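Capsid protein VP1 (Human polyomavirus 12, PDB 6Y60) forms the pentameric units of the viral capsid, probably an icosahedral shell with T=7 symmetry, and probably takes part in attachment to the host cell. Local coordinates at residues 91-96 / 265-270. Sequence-based numbering, arbitrary orientation.
Sequences SVKTEV and YFNVQL
Y265 O is gripped by two donors. T94 OG1 reaches it at 2.8 Å and E95 N at 3.1 Å. T94 places its hydroxyl there by setting OG1 anti to the backbone N (chi1 -172°). The same OG1 lies over one face of the F266 ring, toward the rim, and is also hydrogen-bonded to R264. Strand 83-96 runs antiparallel to strand 257-276 here. S91-Q269, K93-N267 and E95-Y265 are hydrogen-bonded pairs; V92-V268 and T94-F266 are non-hydrogen-bonded. N267 N bonds K93 O at 2.7 Å, and K93 N bonds N267 O. At the S91 end, Q269 N bonds S91 O. Q269 bends at chi2 (67°), which turns its amide towards S91 and N267 O. S91 OG sits 2.5 Å from Q269 OE1, doubtfully short for a hydrogen bond. Q269 NE2 bonds weakly to N267 O and also hydrogen-bonds Q21. One sheet face carries V92, T94, F266 and V268. V92 CG2 packs on V268 CG2 at 3.8 Å, and F128 of strand 124-131 packs on V92, T94 and F266 from this side. The other face carries S91, K93, E95, Y265, N267 and Q269. E95 hydrogen-bonds T216 of its own chain and Y199 of a second subunit; Y265 OH hydrogen-bonds E23. This is the antiparallel strand pairing of the VP1 jelly-roll beta-sandwich, close to a subunit interface of the pentamer.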
loop_
_atom_site.group_PDB
_atom_site.type_symbol
_atom_site.label_atom_id
_atom_site.label_comp_id
_atom_site.label_asym_id
_atom_site.label_seq_id
_atom_site.Cartn_x
_atom_site.Cartn_y
_atom_site.Cartn_z
ATOM N N SER A 91 12.912 24.373 6.866
ATOM C CA SER A 91 11.958 23.560 6.094
ATOM C C SER A 91 12.390 23.493 4.633
ATOM O O SER A 91 13.285 24.250 4.212
ATOM C CB SER A 91 10.559 24.095 6.260
ATOM O OG SER A 91 10.432 25.361 5.656
ATOM N N VAL A 92 11.791 22.557 3.900
ATOM C CA VAL A 92 12.094 22.362 2.463
ATOM C C VAL A 92 10.825 21.882 1.763
ATOM O O VAL A 92 10.129 21.016 2.321
ATOM C CB VAL A 92 13.256 21.375 2.270
ATOM C CG1 VAL A 92 12.972 19.996 2.866
ATOM C CG2 VAL A 92 13.621 21.276 0.802
ATOM N N LYS A 93 10.566 22.437 0.588
ATOM C CA LYS A 93 9.670 21.837 -0.422
ATOM C C LYS A 93 10.539 21.169 -1.466
ATOM O O LYS A 93 11.376 21.873 -2.071
ATOM C CB LYS A 93 8.816 22.892 -1.113
ATOM C CG LYS A 93 7.906 23.692 -0.210
ATOM C CD LYS A 93 6.904 24.457 -1.033
ATOM C CE LYS A 93 5.496 24.176 -0.592
ATOM N NZ LYS A 93 4.740 25.437 -0.480
ATOM N N THR A 94 10.364 19.861 -1.664
ATOM C CA THR A 94 11.155 19.114 -2.666
ATOM C C THR A 94 10.182 18.394 -3.595
ATOM O O THR A 94 9.066 18.003 -3.150
ATOM C CB THR A 94 12.246 18.260 -1.992
ATOM O OG1 THR A 94 13.090 17.724 -2.998
ATOM C CG2 THR A 94 11.703 17.120 -1.166
ATOM N N GLU A 95 10.607 18.244 -4.844
ATOM C CA GLU A 95 9.810 17.656 -5.941
ATOM C C GLU A 95 10.742 16.913 -6.896
ATOM O O GLU A 95 11.744 17.506 -7.366
ATOM C CB GLU A 95 9.105 18.784 -6.697
ATOM C CG GLU A 95 8.220 18.302 -7.819
ATOM C CD GLU A 95 6.770 18.344 -7.426
ATOM O OE1 GLU A 95 6.453 17.802 -6.332
ATOM O OE2 GLU A 95 5.963 18.903 -8.210
ATOM N N VAL A 96 10.406 15.676 -7.226
ATOM C CA VAL A 96 11.032 14.988 -8.378
ATOM C C VAL A 96 10.218 15.391 -9.608
ATOM O O VAL A 96 8.979 15.304 -9.584
ATOM C CB VAL A 96 11.107 13.468 -8.205
ATOM C CG1 VAL A 96 11.690 12.814 -9.446
ATOM C CG2 VAL A 96 11.899 13.097 -6.967
ATOM N N TYR A 265 13.901 19.212 -7.560
ATOM C CA TYR A 265 13.758 20.609 -7.102
ATOM C C TYR A 265 13.814 20.626 -5.578
ATOM O O TYR A 265 13.296 19.699 -4.916
ATOM C CB TYR A 265 12.427 21.192 -7.568
ATOM C CG TYR A 265 12.126 22.573 -7.047
ATOM C CD1 TYR A 265 12.758 23.681 -7.593
ATOM C CD2 TYR A 265 11.202 22.771 -6.033
ATOM C CE1 TYR A 265 12.459 24.963 -7.165
ATOM C CE2 TYR A 265 10.891 24.048 -5.590
ATOM C CZ TYR A 265 11.520 25.141 -6.165
ATOM O OH TYR A 265 11.239 26.398 -5.740
ATOM N N PHE A 266 14.439 21.670 -5.055
ATOM C CA PHE A 266 14.488 22.002 -3.618
ATOM C C PHE A 266 14.122 23.470 -3.459
ATOM O O PHE A 266 14.676 24.279 -4.225
ATOM C CB PHE A 266 15.905 21.843 -3.061
ATOM C CG PHE A 266 16.515 20.470 -3.087
ATOM C CD1 PHE A 266 17.034 19.933 -4.257
ATOM C CD2 PHE A 266 16.658 19.744 -1.912
ATOM C CE1 PHE A 266 17.639 18.679 -4.258
ATOM C CE2 PHE A 266 17.298 18.507 -1.909
ATOM C CZ PHE A 266 17.776 17.966 -3.089
ATOM N N ASN A 267 13.258 23.803 -2.505
ATOM C CA ASN A 267 13.012 25.199 -2.056
ATOM C C ASN A 267 13.153 25.184 -0.536
ATOM O O ASN A 267 12.262 24.607 0.107
ATOM C CB ASN A 267 11.660 25.699 -2.563
ATOM C CG ASN A 267 11.217 27.002 -1.930
ATOM O OD1 ASN A 267 12.041 27.823 -1.517
ATOM N ND2 ASN A 267 9.910 27.172 -1.822
ATOM N N VAL A 268 14.270 25.708 -0.013
ATOM C CA VAL A 268 14.637 25.673 1.432
ATOM C C VAL A 268 14.366 27.046 2.064
ATOM O O VAL A 268 14.876 28.071 1.552
ATOM C CB VAL A 268 16.107 25.250 1.637
ATOM C CG1 VAL A 268 16.493 25.279 3.093
ATOM C CG2 VAL A 268 16.424 23.896 1.025
ATOM N N GLN A 269 13.619 27.042 3.168
ATOM C CA GLN A 269 13.308 28.250 3.966
ATOM C C GLN A 269 14.420 28.348 5.014
ATOM O O GLN A 269 14.680 27.342 5.715
ATOM C CB GLN A 269 11.897 28.147 4.552
ATOM C CG GLN A 269 10.753 28.000 3.536
ATOM C CD GLN A 269 10.659 26.718 2.711
ATOM O OE1 GLN A 269 10.339 25.612 3.199
ATOM N NE2 GLN A 269 10.838 26.874 1.400
ATOM N N LEU A 270 15.118 29.480 5.086
ATOM C CA LEU A 270 16.192 29.678 6.096
ATOM C C LEU A 270 15.854 30.875 6.994
ATOM O O LEU A 270 15.099 31.768 6.578
ATOM C CB LEU A 270 17.514 29.907 5.375
ATOM C CG LEU A 270 17.922 28.823 4.382
ATOM C CD1 LEU A 270 18.259 29.441 3.048
ATOM C CD2 LEU A 270 19.099 28.006 4.892
#